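Local coordinates for protein cGAS/DncV-like nucleotidyltransferase in E. coli homolog (Elizabethkingia meningoseptica ATCC 13253 = NBRC 12535, PDB 6E0O) that synthesises cyclic dinucleotide second messengers from nucleoside triphosphates, using magnesium, in a bacterial CBASS system that defends against bacteriophage, at residues A[55-60]-A[203-208]; A[245-250]-A[255-260]. One frame throughout, in Å; residues are numbered along the deposited sequence.

Interaction 1: A[55-60]-A[203-208]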
loop_
_atom_site.group_PDB
_atom_site.type_symbol
_atom_site.label_atom_id
_atom_site.label_comp_id
_atom_site.label_asym_id
_atom_site.label_seq_id
_atom_site.Cartn_x
_atom_site.Cartn_y
_atom_site.Cartn_z
ATOM N N ASN A 55 4.435 4.838 -5.865
ATOM C CA ASN A 55 3.557 5.916 -6.308
ATOM C C ASN A 55 3.661 6.129 -7.811
ATOM O O ASN A 55 4.759 6.170 -8.365
ATOM C CB ASN A 55 3.986 7.234 -5.670
ATOM C CG ASN A 55 3.430 7.434 -4.304
ATOM O OD1 ASN A 55 2.233 7.272 -4.073
ATOM N ND2 ASN A 55 4.301 7.788 -3.372
ATOM N N VAL A 56 2.515 6.322 -8.465
ATOM C CA VAL A 56 2.511 6.556 -9.907
ATOM C C VAL A 56 1.704 7.795 -10.272
ATOM O O VAL A 56 1.414 8.037 -11.449
ATOM C CB VAL A 56 2.007 5.325 -10.683
ATOM C CG1 VAL A 56 2.860 4.114 -10.359
ATOM C CG2 VAL A 56 0.543 5.041 -10.362
ATOM N N ARG A 57 1.351 8.598 -9.281
ATOM C CA ARG A 57 0.589 9.811 -9.523
ATOM C C ARG A 57 1.285 10.990 -8.871
ATOM O O ARG A 57 1.902 10.863 -7.809
ATOM C CB ARG A 57 -0.847 9.676 -9.012
ATOM C CG ARG A 57 -1.632 8.636 -9.797
ATOM C CD ARG A 57 -3.123 8.751 -9.578
ATOM N NE ARG A 57 -3.843 8.931 -10.839
ATOM C CZ ARG A 57 -5.157 8.791 -10.979
ATOM N NH1 ARG A 57 -5.902 8.457 -9.935
ATOM N NH2 ARG A 57 -5.725 8.978 -12.163
ATOM N N GLN A 58 1.196 12.139 -9.527
ATOM C CA GLN A 58 1.789 13.347 -8.977
ATOM C C GLN A 58 1.049 13.753 -7.710
ATOM O O GLN A 58 -0.171 13.596 -7.603
ATOM C CB GLN A 58 1.704 14.488 -9.988
ATOM C CG GLN A 58 2.578 14.315 -11.214
ATOM C CD GLN A 58 2.750 15.616 -11.979
ATOM O OE1 GLN A 58 1.839 16.443 -12.036
ATOM N NE2 GLN A 58 3.929 15.809 -12.559
ATOM N N ASN A 59 1.801 14.271 -6.744
ATOM C CA ASN A 59 1.217 14.857 -5.540
ATOM C C ASN A 59 0.374 13.843 -4.770
ATOM O O ASN A 59 -0.677 14.182 -4.226
ATOM C CB ASN A 59 0.396 16.104 -5.887
ATOM C CG ASN A 59 0.397 17.127 -4.780
ATOM O OD1 ASN A 59 1.456 17.603 -4.371
ATOM N ND2 ASN A 59 -0.789 17.484 -4.295
ATOM N N SER A 60 0.840 12.597 -4.708
ATOM C CA SER A 60 0.063 11.536 -4.083
ATOM C C SER A 60 -0.059 11.741 -2.573
ATOM O O SER A 60 0.845 12.268 -1.920
ATOM C CB SER A 60 0.729 10.179 -4.332
ATOM O OG SER A 60 0.724 9.811 -5.698
ATOM N N LEU A 203 -7.843 2.429 -16.466
ATOM C CA LEU A 203 -9.081 1.680 -16.614
ATOM C C LEU A 203 -10.189 2.278 -15.758
ATOM O O LEU A 203 -11.348 2.331 -16.183
ATOM C CB LEU A 203 -8.845 0.219 -16.254
ATOM C CG LEU A 203 -7.949 -0.573 -17.204
ATOM C CD1 LEU A 203 -7.598 -1.907 -16.574
ATOM C CD2 LEU A 203 -8.633 -0.776 -18.545
ATOM N N ILE A 204 -9.855 2.745 -14.553
ATOM C CA ILE A 204 -10.850 3.410 -13.712
ATOM C C ILE A 204 -11.318 4.699 -14.378
ATOM O O ILE A 204 -12.518 4.975 -14.466
ATOM C CB ILE A 204 -10.274 3.676 -12.308
ATOM C CG1 ILE A 204 -9.995 2.359 -11.582
ATOM C CG2 ILE A 204 -11.227 4.558 -11.482
ATOM C CD1 ILE A 204 -9.149 2.526 -10.337
ATOM N N ASP A 205 -10.371 5.512 -14.853
ATOM C CA ASP A 205 -10.724 6.785 -15.476
ATOM C C ASP A 205 -11.595 6.578 -16.708
ATOM O O ASP A 205 -12.492 7.384 -16.990
ATOM C CB ASP A 205 -9.456 7.553 -15.854
ATOM C CG ASP A 205 -8.734 8.117 -14.654
ATOM O OD1 ASP A 205 -9.294 8.059 -13.540
ATOM O OD2 ASP A 205 -7.600 8.615 -14.821
ATOM N N ASP A 206 -11.341 5.505 -17.456
ATOM C CA ASP A 206 -12.113 5.182 -18.646
ATOM C C ASP A 206 -13.462 4.554 -18.322
ATOM O O ASP A 206 -14.254 4.325 -19.243
ATOM C CB ASP A 206 -11.338 4.191 -19.522
ATOM C CG ASP A 206 -10.144 4.813 -20.209
ATOM O OD1 ASP A 206 -10.059 6.061 -20.278
ATOM O OD2 ASP A 206 -9.283 4.039 -20.684
ATOM N N GLY A 207 -13.730 4.252 -17.056
ATOM C CA GLY A 207 -14.957 3.583 -16.683
ATOM C C GLY A 207 -14.994 2.113 -17.011
ATOM O O GLY A 207 -16.068 1.516 -17.020
ATOM N N GLU A 208 -13.840 1.505 -17.279
ATOM C CA GLU A 208 -13.802 0.109 -17.683
ATOM C C GLU A 208 -13.862 -0.834 -16.491
ATOM O O GLU A 208 -14.328 -1.968 -16.633
ATOM C CB GLU A 208 -12.527 -0.140 -18.488
ATOM C CG GLU A 208 -12.457 -1.490 -19.146
ATOM C CD GLU A 208 -13.489 -1.657 -20.235
ATOM O OE1 GLU A 208 -13.928 -0.637 -20.807
ATOM O OE2 GLU A 208 -13.862 -2.809 -20.524
#

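Interaction 2: A[245-250]-A[255-260]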
loop_
_atom_site.group_PDB
_atom_site.type_symbol
_atom_site.label_atom_id
_atom_site.label_comp_id
_atom_site.label_asym_id
_atom_site.label_seq_id
_atom_site.Cartn_x
_atom_site.Cartn_y
_atom_site.Cartn_z
ATOM N N VAL A 245 0.252 -13.121 -17.638
ATOM C CA VAL A 245 -0.122 -14.499 -17.949
ATOM C C VAL A 245 -0.032 -15.371 -16.702
ATOM O O VAL A 245 -0.913 -16.199 -16.438
ATOM C CB VAL A 245 0.756 -15.054 -19.084
ATOM C CG1 VAL A 245 0.526 -16.559 -19.253
ATOM C CG2 VAL A 245 0.476 -14.324 -20.385
ATOM N N LYS A 246 1.032 -15.205 -15.910
ATOM C CA LYS A 246 1.198 -16.048 -14.731
ATOM C C LYS A 246 0.072 -15.828 -13.725
ATOM O O LYS A 246 -0.505 -16.791 -13.208
ATOM C CB LYS A 246 2.559 -15.789 -14.087
ATOM C CG LYS A 246 2.819 -16.589 -12.815
ATOM C CD LYS A 246 2.690 -18.084 -13.008
ATOM C CE LYS A 246 3.182 -18.852 -11.784
ATOM N NZ LYS A 246 2.640 -20.249 -11.750
ATOM N N ILE A 247 -0.257 -14.568 -13.425
ATOM C CA ILE A 247 -1.329 -14.306 -12.466
ATOM C C ILE A 247 -2.653 -14.839 -13.001
ATOM O O ILE A 247 -3.413 -15.501 -12.289
ATOM C CB ILE A 247 -1.408 -12.805 -12.134
ATOM C CG1 ILE A 247 -0.131 -12.346 -11.437
ATOM C CG2 ILE A 247 -2.622 -12.510 -11.258
ATOM C CD1 ILE A 247 0.052 -10.840 -11.409
ATOM N N TYR A 248 -2.950 -14.544 -14.265
ATOM C CA TYR A 248 -4.186 -14.998 -14.897
ATOM C C TYR A 248 -4.328 -16.505 -14.783
ATOM O O TYR A 248 -5.357 -17.009 -14.319
ATOM C CB TYR A 248 -4.146 -14.527 -16.348
ATOM C CG TYR A 248 -5.296 -14.825 -17.264
ATOM C CD1 TYR A 248 -5.367 -16.024 -17.951
ATOM C CD2 TYR A 248 -6.244 -13.858 -17.547
ATOM C CE1 TYR A 248 -6.387 -16.273 -18.856
ATOM C CE2 TYR A 248 -7.255 -14.096 -18.454
ATOM C CZ TYR A 248 -7.325 -15.307 -19.105
ATOM O OH TYR A 248 -8.324 -15.526 -20.019
ATOM N N GLU A 249 -3.289 -17.242 -15.178
ATOM C CA GLU A 249 -3.354 -18.695 -15.121
ATOM C C GLU A 249 -3.448 -19.182 -13.681
ATOM O O GLU A 249 -4.223 -20.099 -13.377
ATOM C CB GLU A 249 -2.150 -19.305 -15.842
ATOM C CG GLU A 249 -2.184 -19.081 -17.348
ATOM C CD GLU A 249 -1.053 -19.765 -18.084
ATOM O OE1 GLU A 249 -0.216 -20.416 -17.425
ATOM O OE2 GLU A 249 -0.998 -19.639 -19.326
ATOM N N ASP A 250 -2.685 -18.564 -12.774
ATOM C CA ASP A 250 -2.747 -18.952 -11.368
ATOM C C ASP A 250 -4.152 -18.774 -10.805
ATOM O O ASP A 250 -4.598 -19.576 -9.979
ATOM C CB ASP A 250 -1.744 -18.140 -10.547
ATOM C CG ASP A 250 -0.329 -18.654 -10.663
ATOM O OD1 ASP A 250 -0.106 -19.776 -11.181
ATOM O OD2 ASP A 250 0.572 -17.921 -10.224
ATOM N N ALA A 255 -4.774 -20.778 -7.198
ATOM C CA ALA A 255 -3.476 -20.734 -6.541
ATOM C C ALA A 255 -3.558 -20.143 -5.135
ATOM O O ALA A 255 -4.381 -19.275 -4.837
ATOM C CB ALA A 255 -2.489 -19.910 -7.362
ATOM N N ASP A 256 -2.669 -20.616 -4.270
ATOM C CA ASP A 256 -2.562 -20.125 -2.895
ATOM C C ASP A 256 -1.466 -19.068 -2.825
ATOM O O ASP A 256 -0.302 -19.365 -2.568
ATOM C CB ASP A 256 -2.273 -21.276 -1.937
ATOM C CG ASP A 256 -3.429 -22.235 -1.814
ATOM O OD1 ASP A 256 -4.584 -21.773 -1.836
ATOM O OD2 ASP A 256 -3.176 -23.451 -1.698
ATOM N N TYR A 257 -1.845 -17.823 -3.077
ATOM C CA TYR A 257 -0.934 -16.694 -2.999
ATOM C C TYR A 257 -0.804 -16.221 -1.557
ATOM O O TYR A 257 -1.762 -16.244 -0.783
ATOM C CB TYR A 257 -1.495 -15.550 -3.847
ATOM C CG TYR A 257 -1.167 -15.591 -5.325
ATOM C CD1 TYR A 257 -0.761 -16.761 -5.960
ATOM C CD2 TYR A 257 -1.245 -14.432 -6.085
ATOM C CE1 TYR A 257 -0.433 -16.761 -7.311
ATOM C CE2 TYR A 257 -0.921 -14.427 -7.416
ATOM C CZ TYR A 257 -0.519 -15.583 -8.026
ATOM O OH TYR A 257 -0.199 -15.520 -9.358
ATOM N N THR A 258 0.382 -15.741 -1.211
ATOM C CA THR A 258 0.579 -15.088 0.074
ATOM C C THR A 258 0.466 -13.572 -0.080
ATOM O O THR A 258 0.615 -13.017 -1.170
ATOM C CB THR A 258 1.944 -15.425 0.689
ATOM O OG1 THR A 258 2.981 -14.760 -0.039
ATOM C CG2 THR A 258 2.220 -16.917 0.680
ATOM N N GLU A 259 0.217 -12.892 1.037
ATOM C CA GLU A 259 0.486 -11.465 1.098
ATOM C C GLU A 259 1.987 -11.255 0.961
ATOM O O GLU A 259 2.775 -12.183 1.131
ATOM C CB GLU A 259 -0.056 -10.881 2.405
ATOM C CG GLU A 259 -1.587 -10.965 2.466
ATOM C CD GLU A 259 -2.222 -10.296 3.664
ATOM O OE1 GLU A 259 -1.508 -9.962 4.622
ATOM O OE2 GLU A 259 -3.456 -10.101 3.649
ATOM N N VAL A 260 2.382 -10.027 0.626
ATOM C CA VAL A 260 3.805 -9.708 0.537
ATOM C C VAL A 260 4.500 -10.032 1.849
ATOM O O VAL A 260 5.657 -10.460 1.856
ATOM C CB VAL A 260 4.020 -8.236 0.132
ATOM C CG1 VAL A 260 5.505 -7.931 0.080
ATOM C CG2 VAL A 260 3.369 -7.932 -1.207
#

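Interaction 1: A[55-60]-A[203-208]
Arg57 reaches from the loop 55-60 and sets NH2 of its guanidinium against the carboxylate of Asp205, in the last turn of helix 188-205. The salt bridge is a single-point one: Arg57 NH2 lies 3.3 Å from Asp205 OD2 but 3.9 Å from OD1. OD2 meets the guanidinium at its edge and in its plane, and the two flat groups are turned 28° from each other. The side chains approach from opposite directions, and Arg57 bends at chi3 (123°) on the way. The CA atoms of Arg57 and Asp205 stand 13.1 Å apart, so two exposed side chains bridge backbones that do not touch. In the nucleotidyltransferase fold of this CD-NTase, the arginine sits between helix 48-52 and strand 62-68, and this rather long ion pair at the surface links that loop to the end of helix 188-205. There a Schellman motif follows, in which Gly207 takes positive phi and the amides of Gly207 and Glu208 bond back to Ile204 O and Leu203 O. On the loop side, residues 57-60 form a type II beta turn, braced by Ser60 OG bonding to Arg57 O at 2.6 Å. Tyr201, a turn earlier on the helix, adds a cation-pi contact to Arg57.

Interaction 2: A[245-250]-A[255-260]
Two hydrogen bonds join helix 236-252 to the loop that follows it, and both end on Asp250. The first is between backbones: Ala255 N donates to Asp250 O at 3.0 Å, with the donor tilted 26° from the carbonyl plane. The second joins side chains: the Tyr257 OH donates to Asp250 OD2 at 2.7 Å, and OD2 accepts with its anti lone pair. OD2 lies at the edge of the phenol ring, in its plane, while the carboxylate stands nearly perpendicular to the ring (88°). The Asp250 CG lies beside its own backbone N (chi1 -79°), which directs the carboxylate to the hydroxyl end of Tyr257.

Charge pairing runs along the helix. Lys246, one turn before Asp250, places NZ 2.8 Å from Asp250 OD1, on the syn side, so the two oxygens of the carboxylate have different partners.

Van der Waals contact surrounds these bonds. The Ala255 CB methyl lies 3.7 Å from Asp250 CB, and Ile247 CG1 packs against the hydroxyl oxygen, 3.8 Å from Tyr257 OH, the two side chains crossing at about a right angle. Leu222 of helix 216-224 touches both Ile247 and Tyr257, so the tyrosine packs between two helices of the C-terminal helical part of the enzyme. Its backbone also bonds to Leu266, farther along the loop.

The buried carboxylate is thus gripped by a phenol on one oxygen and an ammonium on the other, which fixes its rotation. The two donors would be expected to stabilise its negative charge, while the bond to OD2 favours one direction for the hydroxyl hydrogen.

In the fold
Interactions 1 and 2 lie in series along the chain and do not touch: their centres are 24 Å apart and their nearest atoms about 12 Å. Interaction 1 is a surface contact between segments 143 residues apart in sequence; interaction 2 is a buried, local closure within the C-terminal helices. Lys197, a probable GTP-binding residue on helix 188-205, is a common landmark: its side chain is about 7 Å from that of Arg57 and about 11 Å from that of Ile247. The Arg57 side chain is about 10 Å from the bound magnesium ion. Nearest atoms of the bound nucleic acid are about 10 Å from interaction 1 and 8 Å from interaction 2, although Asn55, in the Arg57 loop, packs against a bound ligand.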